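Local coordinates for protein tryparedoxin II (Crithidia fasciculata, PDB 1I5G) that probably shuttles reducing equivalents from trypanothione to peroxidases as a thioredoxin-like dithiol oxidoreductase, and binds glutathionylspermidine, at residues I51-A56 with K61-M66; K55-K60 with D134-D139. The protein carries 1 engineered substitution. All blocks are in the same frame, centred on the assembly; numbering follows the deposited sequence.

Contact 1. Residues I51-A56 with K61-M66; sequences IDFYKA and KNFEVM
Phe53 and Phe63 meet at the apolar centre, where CE1 of Phe53 lies 3.5 Å from CZ of Phe63. Their side chains run roughly at right angles to each other, and the ring planes, 36° apart, form neither a stack nor an edge-to-face pair. Large flat phenylalanines suit a place where a helix and a sheet must be bridged, since the axes of helix 51-56 and strand 63-66 approach no closer than 9.7 Å. Phe32 meets Phe63 edge-to-face, extending the aromatic cluster into the sheet. Next to this pair, Tyr54 CD1 touches Phe63 CE1 at 4.1 Å and the Val65 CG2 methyl at 3.8 Å; the branched valine points from the strand toward the helix. Helix and strand run nearly antiparallel, at 150°, as the second half of the beta-alpha-beta unit of the thioredoxin fold: strand 30-36, helix 41-57, strand 63-69. With CG of Tyr54 trans to the backbone N (chi1 -174°), the ring extends across to the strand, and its OH donates to Glu64 OE2, 2.6 Å away, which receives it on its syn lone pair. Trp86 packs edge-to-face with the same ring. A phenylalanine here, lacking the hydroxyl, would probably leave the Glu64 carboxylate held by Val65 N alone of these two donors, and freer to turn. Glu64 bends at chi2, folding its carboxylate back so that OE2 also accepts from Val65 N, 3.0 Å away on the anti side and somewhat out of the carboxylate plane.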
loop_
_atom_site.group_PDB
_atom_site.type_symbol
_atom_site.label_atom_id
_atom_site.label_comp_id
_atom_site.label_asym_id
_atom_site.label_seq_id
_atom_site.Cartn_x
_atom_site.Cartn_y
_atom_site.Cartn_z
ATOM N N ILE A 51 -3.442 10.093 -2.140
ATOM C CA ILE A 51 -4.556 10.437 -1.266
ATOM C C ILE A 51 -5.803 10.897 -2.026
ATOM O O ILE A 51 -6.907 10.434 -1.765
ATOM C CB ILE A 51 -4.111 11.462 -0.197
ATOM C CG1 ILE A 51 -3.077 10.848 0.759
ATOM C CG2 ILE A 51 -5.290 12.054 0.575
ATOM C CD1 ILE A 51 -2.456 11.827 1.740
ATOM N N ASP A 52 -5.635 11.794 -2.980
ATOM C CA ASP A 52 -6.776 12.286 -3.746
ATOM C C ASP A 52 -7.391 11.111 -4.493
ATOM O O ASP A 52 -8.618 10.936 -4.595
ATOM C CB ASP A 52 -6.363 13.399 -4.718
ATOM C CG ASP A 52 -5.986 14.722 -4.036
ATOM O OD1 ASP A 52 -6.301 14.906 -2.839
ATOM O OD2 ASP A 52 -5.381 15.565 -4.735
ATOM N N PHE A 53 -6.587 10.214 -5.070
ATOM C CA PHE A 53 -7.040 9.049 -5.818
ATOM C C PHE A 53 -7.843 8.102 -4.928
ATOM O O PHE A 53 -8.894 7.595 -5.328
ATOM C CB PHE A 53 -5.836 8.308 -6.411
ATOM C CG PHE A 53 -6.223 7.287 -7.435
ATOM C CD1 PHE A 53 -6.535 5.986 -7.063
ATOM C CD2 PHE A 53 -6.288 7.613 -8.782
ATOM C CE1 PHE A 53 -6.890 5.059 -7.993
ATOM C CE2 PHE A 53 -6.647 6.692 -9.730
ATOM C CZ PHE A 53 -6.956 5.404 -9.322
ATOM N N TYR A 54 -7.325 7.876 -3.732
ATOM C CA TYR A 54 -7.975 7.027 -2.750
ATOM C C TYR A 54 -9.334 7.605 -2.325
ATOM O O TYR A 54 -10.318 6.890 -2.248
ATOM C CB TYR A 54 -7.103 6.891 -1.536
ATOM C CG TYR A 54 -7.510 5.956 -0.452
ATOM C CD1 TYR A 54 -7.244 4.595 -0.508
ATOM C CD2 TYR A 54 -8.165 6.428 0.664
ATOM C CE1 TYR A 54 -7.580 3.724 0.474
ATOM C CE2 TYR A 54 -8.517 5.554 1.686
ATOM C CZ TYR A 54 -8.230 4.188 1.589
ATOM O OH TYR A 54 -8.578 3.350 2.633
ATOM N N LYS A 55 -9.384 8.909 -2.051
ATOM C CA LYS A 55 -10.664 9.487 -1.646
ATOM C C LYS A 55 -11.656 9.380 -2.787
ATOM O O LYS A 55 -12.831 9.088 -2.599
ATOM C CB LYS A 55 -10.456 10.940 -1.228
ATOM C CG LYS A 55 -9.618 11.065 0.024
ATOM C CD LYS A 55 -9.390 12.533 0.391
ATOM C CE LYS A 55 -8.474 12.782 1.568
ATOM N NZ LYS A 55 -8.076 14.224 1.670
ATOM N N ALA A 56 -11.222 9.596 -4.017
ATOM C CA ALA A 56 -12.126 9.542 -5.149
ATOM C C ALA A 56 -12.650 8.158 -5.481
ATOM O O ALA A 56 -13.816 7.964 -5.831
ATOM C CB ALA A 56 -11.450 10.146 -6.372
ATOM N N LYS A 61 -14.177 1.689 -6.728
ATOM C CA LYS A 61 -13.327 0.769 -7.478
ATOM C C LYS A 61 -12.878 -0.387 -6.573
ATOM O O LYS A 61 -12.128 -1.249 -7.042
ATOM C CB LYS A 61 -12.114 1.486 -8.075
ATOM C CG LYS A 61 -12.414 2.581 -9.075
ATOM C CD LYS A 61 -13.006 2.085 -10.376
ATOM C CE LYS A 61 -13.156 3.231 -11.364
ATOM N NZ LYS A 61 -14.305 3.036 -12.290
ATOM N N ASN A 62 -13.329 -0.398 -5.325
ATOM C CA ASN A 62 -13.125 -1.512 -4.400
ATOM C C ASN A 62 -11.673 -1.919 -4.173
ATOM O O ASN A 62 -11.276 -3.050 -4.391
ATOM C CB ASN A 62 -13.980 -2.722 -4.818
ATOM C CG ASN A 62 -14.179 -3.700 -3.693
ATOM O OD1 ASN A 62 -14.332 -3.260 -2.542
ATOM N ND2 ASN A 62 -14.175 -4.988 -4.000
ATOM N N PHE A 63 -10.926 -0.918 -3.715
ATOM C CA PHE A 63 -9.524 -1.185 -3.421
ATOM C C PHE A 63 -9.137 -0.630 -2.060
ATOM O O PHE A 63 -9.846 0.209 -1.474
ATOM C CB PHE A 63 -8.555 -0.714 -4.527
ATOM C CG PHE A 63 -8.441 0.756 -4.703
ATOM C CD1 PHE A 63 -7.608 1.543 -3.972
ATOM C CD2 PHE A 63 -9.209 1.395 -5.666
ATOM C CE1 PHE A 63 -7.536 2.920 -4.185
ATOM C CE2 PHE A 63 -9.144 2.775 -5.893
ATOM C CZ PHE A 63 -8.306 3.550 -5.136
ATOM N N GLU A 64 -8.004 -1.096 -1.552
ATOM C CA GLU A 64 -7.387 -0.622 -0.317
ATOM C C GLU A 64 -5.919 -0.280 -0.610
ATOM O O GLU A 64 -5.357 -0.833 -1.550
ATOM C CB GLU A 64 -7.486 -1.685 0.777
ATOM C CG GLU A 64 -7.075 -1.232 2.170
ATOM C CD GLU A 64 -7.774 0.045 2.543
ATOM O OE1 GLU A 64 -8.919 -0.078 3.050
ATOM O OE2 GLU A 64 -7.247 1.126 2.341
ATOM N N VAL A 65 -5.307 0.596 0.174
ATOM C CA VAL A 65 -3.887 0.889 0.073
ATOM C C VAL A 65 -3.266 0.515 1.403
ATOM O O VAL A 65 -3.834 0.754 2.472
ATOM C CB VAL A 65 -3.621 2.360 -0.314
ATOM C CG1 VAL A 65 -2.177 2.763 -0.179
ATOM C CG2 VAL A 65 -4.211 2.707 -1.686
ATOM N N MET A 66 -2.071 -0.082 1.346
ATOM C CA MET A 66 -1.311 -0.419 2.530
ATOM C C MET A 66 0.102 0.120 2.432
ATOM O O MET A 66 0.860 -0.301 1.560
ATOM C CB MET A 66 -1.251 -1.903 2.766
ATOM C CG MET A 66 -0.780 -2.159 4.195
ATOM S SD MET A 66 -0.604 -3.915 4.495
ATOM C CE MET A 66 -2.508 -4.325 4.570
#

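Contact 2. Residues K55-K60 with D134-D139; sequences KAHAEK and DPEAKD
His57 turns its imidazole toward the loop 134-139 with chi1 at -53°, CG trans to the carbonyl carbon; this torsion and chi2 together put NE2 at the carbonyl of Pro135 and one ring face against Ala137. His57 NE2 donates to Pro135 O at 2.8 Å, with an N-H...O angle of 155°. The oxygen lies close to the imidazole plane, whereas the donor is tilted 24° from the carbonyl plane. Ala137 CB sits almost exactly over the His57 ring centre, 3.7 Å from the centroid, in a CH-pi contact, and Ala56 CB covers the opposite face. A flat ring held between two methyls and bonded at its edge has little freedom to rotate. Alanine suits position 137 because its single methyl reaches the face without a longer chain to accommodate. Backbone oxygen Glu136 O also approaches the imidazole, 3.4 Å from His57 CE1.

The loop is held by its own hydrogen bonds. Asp134 to Ala137 form a type I beta turn, closed by Ala137 N bonding to Asp134 O, while the Asp134 carboxylate accepts from Lys138 N through OD1 and from Asp139 N through OD2. Its short acidic side chain can thus gather successive backbone N-H groups, and OD2 also bonds Trp142 NE1. The contact joins the C-terminal end of helix 41-57 to the loop leaving helix 127-133, with Phe53 one helical turn back and Phe63 of strand 63-69 packing against His57.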
loop_
_atom_site.group_PDB
_atom_site.type_symbol
_atom_site.label_atom_id
_atom_site.label_comp_id
_atom_site.label_asym_id
_atom_site.label_seq_id
_atom_site.Cartn_x
_atom_site.Cartn_y
_atom_site.Cartn_z
ATOM N N LYS A 55 -9.384 8.909 -2.051
ATOM C CA LYS A 55 -10.664 9.487 -1.646
ATOM C C LYS A 55 -11.656 9.380 -2.787
ATOM O O LYS A 55 -12.831 9.088 -2.599
ATOM C CB LYS A 55 -10.456 10.940 -1.228
ATOM C CG LYS A 55 -9.618 11.065 0.024
ATOM C CD LYS A 55 -9.390 12.533 0.391
ATOM C CE LYS A 55 -8.474 12.782 1.568
ATOM N NZ LYS A 55 -8.076 14.224 1.670
ATOM N N ALA A 56 -11.222 9.596 -4.017
ATOM C CA ALA A 56 -12.126 9.542 -5.149
ATOM C C ALA A 56 -12.650 8.158 -5.481
ATOM O O ALA A 56 -13.816 7.964 -5.831
ATOM C CB ALA A 56 -11.450 10.146 -6.372
ATOM N N HIS A 57 -11.775 7.154 -5.376
ATOM C CA HIS A 57 -12.000 5.845 -5.980
ATOM C C HIS A 57 -11.966 4.605 -5.086
ATOM O O HIS A 57 -12.374 3.553 -5.569
ATOM C CB HIS A 57 -10.982 5.649 -7.113
ATOM C CG HIS A 57 -10.946 6.757 -8.119
ATOM N ND1 HIS A 57 -12.053 7.103 -8.864
ATOM C CD2 HIS A 57 -9.942 7.576 -8.515
ATOM C CE1 HIS A 57 -11.719 8.104 -9.660
ATOM N NE2 HIS A 57 -10.444 8.414 -9.481
ATOM N N ALA A 58 -11.484 4.694 -3.847
ATOM C CA ALA A 58 -11.293 3.462 -3.067
ATOM C C ALA A 58 -12.592 2.674 -2.891
ATOM O O ALA A 58 -12.625 1.436 -3.015
ATOM C CB ALA A 58 -10.610 3.734 -1.735
ATOM N N GLU A 59 -13.685 3.376 -2.608
ATOM C CA GLU A 59 -14.963 2.694 -2.427
ATOM C C GLU A 59 -15.542 2.181 -3.732
ATOM O O GLU A 59 -15.865 1.009 -3.824
ATOM C CB GLU A 59 -15.902 3.613 -1.656
ATOM C CG GLU A 59 -17.168 2.980 -1.105
ATOM C CD GLU A 59 -16.998 2.230 0.208
ATOM O OE1 GLU A 59 -15.855 2.065 0.683
ATOM O OE2 GLU A 59 -18.026 1.788 0.787
ATOM N N LYS A 60 -15.648 3.048 -4.734
ATOM C CA LYS A 60 -16.270 2.706 -5.997
ATOM C C LYS A 60 -15.504 1.671 -6.805
ATOM O O LYS A 60 -16.082 0.820 -7.504
ATOM C CB LYS A 60 -16.469 3.944 -6.861
ATOM C CG LYS A 60 -17.557 4.892 -6.350
ATOM C CD LYS A 60 -17.361 6.230 -7.047
ATOM C CE LYS A 60 -18.468 7.252 -6.786
ATOM N NZ LYS A 60 -18.261 8.372 -7.750
ATOM N N ASP A 134 -3.793 8.490 -14.995
ATOM C CA ASP A 134 -5.216 8.143 -15.070
ATOM C C ASP A 134 -5.891 8.517 -13.757
ATOM O O ASP A 134 -6.453 7.669 -13.034
ATOM C CB ASP A 134 -5.353 6.648 -15.369
ATOM C CG ASP A 134 -6.792 6.211 -15.591
ATOM O OD1 ASP A 134 -7.650 7.062 -15.960
ATOM O OD2 ASP A 134 -7.038 4.999 -15.409
ATOM N N PRO A 135 -5.893 9.799 -13.408
ATOM C CA PRO A 135 -6.429 10.225 -12.118
ATOM C C PRO A 135 -7.938 9.964 -11.916
ATOM O O PRO A 135 -8.407 9.914 -10.785
ATOM C CB PRO A 135 -6.114 11.730 -12.083
ATOM C CG PRO A 135 -6.023 12.100 -13.504
ATOM C CD PRO A 135 -5.397 10.958 -14.192
ATOM N N GLU A 136 -8.674 9.795 -13.013
ATOM C CA GLU A 136 -10.100 9.443 -12.996
ATOM C C GLU A 136 -10.352 7.937 -13.029
ATOM O O GLU A 136 -11.495 7.490 -13.045
ATOM C CB GLU A 136 -10.831 10.159 -14.146
ATOM C CG GLU A 136 -10.844 11.667 -13.930
ATOM C CD GLU A 136 -11.588 12.025 -12.661
ATOM O OE1 GLU A 136 -12.627 11.383 -12.444
ATOM O OE2 GLU A 136 -11.194 12.918 -11.870
ATOM N N ALA A 137 -9.295 7.129 -13.023
ATOM C CA ALA A 137 -9.405 5.679 -12.912
ATOM C C ALA A 137 -10.184 5.029 -14.044
ATOM O O ALA A 137 -10.812 3.989 -13.849
ATOM C CB ALA A 137 -9.942 5.285 -11.553
ATOM N N LYS A 138 -10.129 5.632 -15.225
ATOM C CA LYS A 138 -10.805 5.070 -16.407
ATOM C C LYS A 138 -10.342 3.668 -16.784
ATOM O O LYS A 138 -11.104 2.826 -17.257
ATOM C CB LYS A 138 -10.687 5.999 -17.621
ATOM C CG LYS A 138 -11.254 7.386 -17.423
ATOM C CD LYS A 138 -10.917 8.310 -18.570
ATOM C CE LYS A 138 -11.589 9.642 -18.305
ATOM N NZ LYS A 138 -11.221 10.676 -19.329
ATOM N N ASP A 139 -9.060 3.359 -16.578
ATOM C CA ASP A 139 -8.461 2.101 -16.982
ATOM C C ASP A 139 -7.987 1.275 -15.813
ATOM O O ASP A 139 -7.278 0.288 -15.952
ATOM C CB ASP A 139 -7.264 2.371 -17.895
ATOM C CG ASP A 139 -7.637 2.962 -19.239
ATOM O OD1 ASP A 139 -8.708 2.616 -19.767
ATOM O OD2 ASP A 139 -6.843 3.783 -19.776
#

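From the N terminus, the chain passes through strands 12-15, 18-22 and 30-36 before helix 41-57, the first element used by either contact; the two share Lys55 and Ala56. Contact 1 closes a short loop: only four residues separate its segments, and the chain comes straight back as strand 63-69. Contact 2 closes a far longer one, with 73 intervening residues that include the whole of contact 1's second segment. The closures cross, since 51-56 begins before 55-60 and contact 1 thus starts outside contact 2's loop and ends inside it. Their centres lie 7 Å apart, and Phe53 CE2 packs 3.5 Å from Asp134 O. Together they tie the helix to the central sheet and the C-terminal loop.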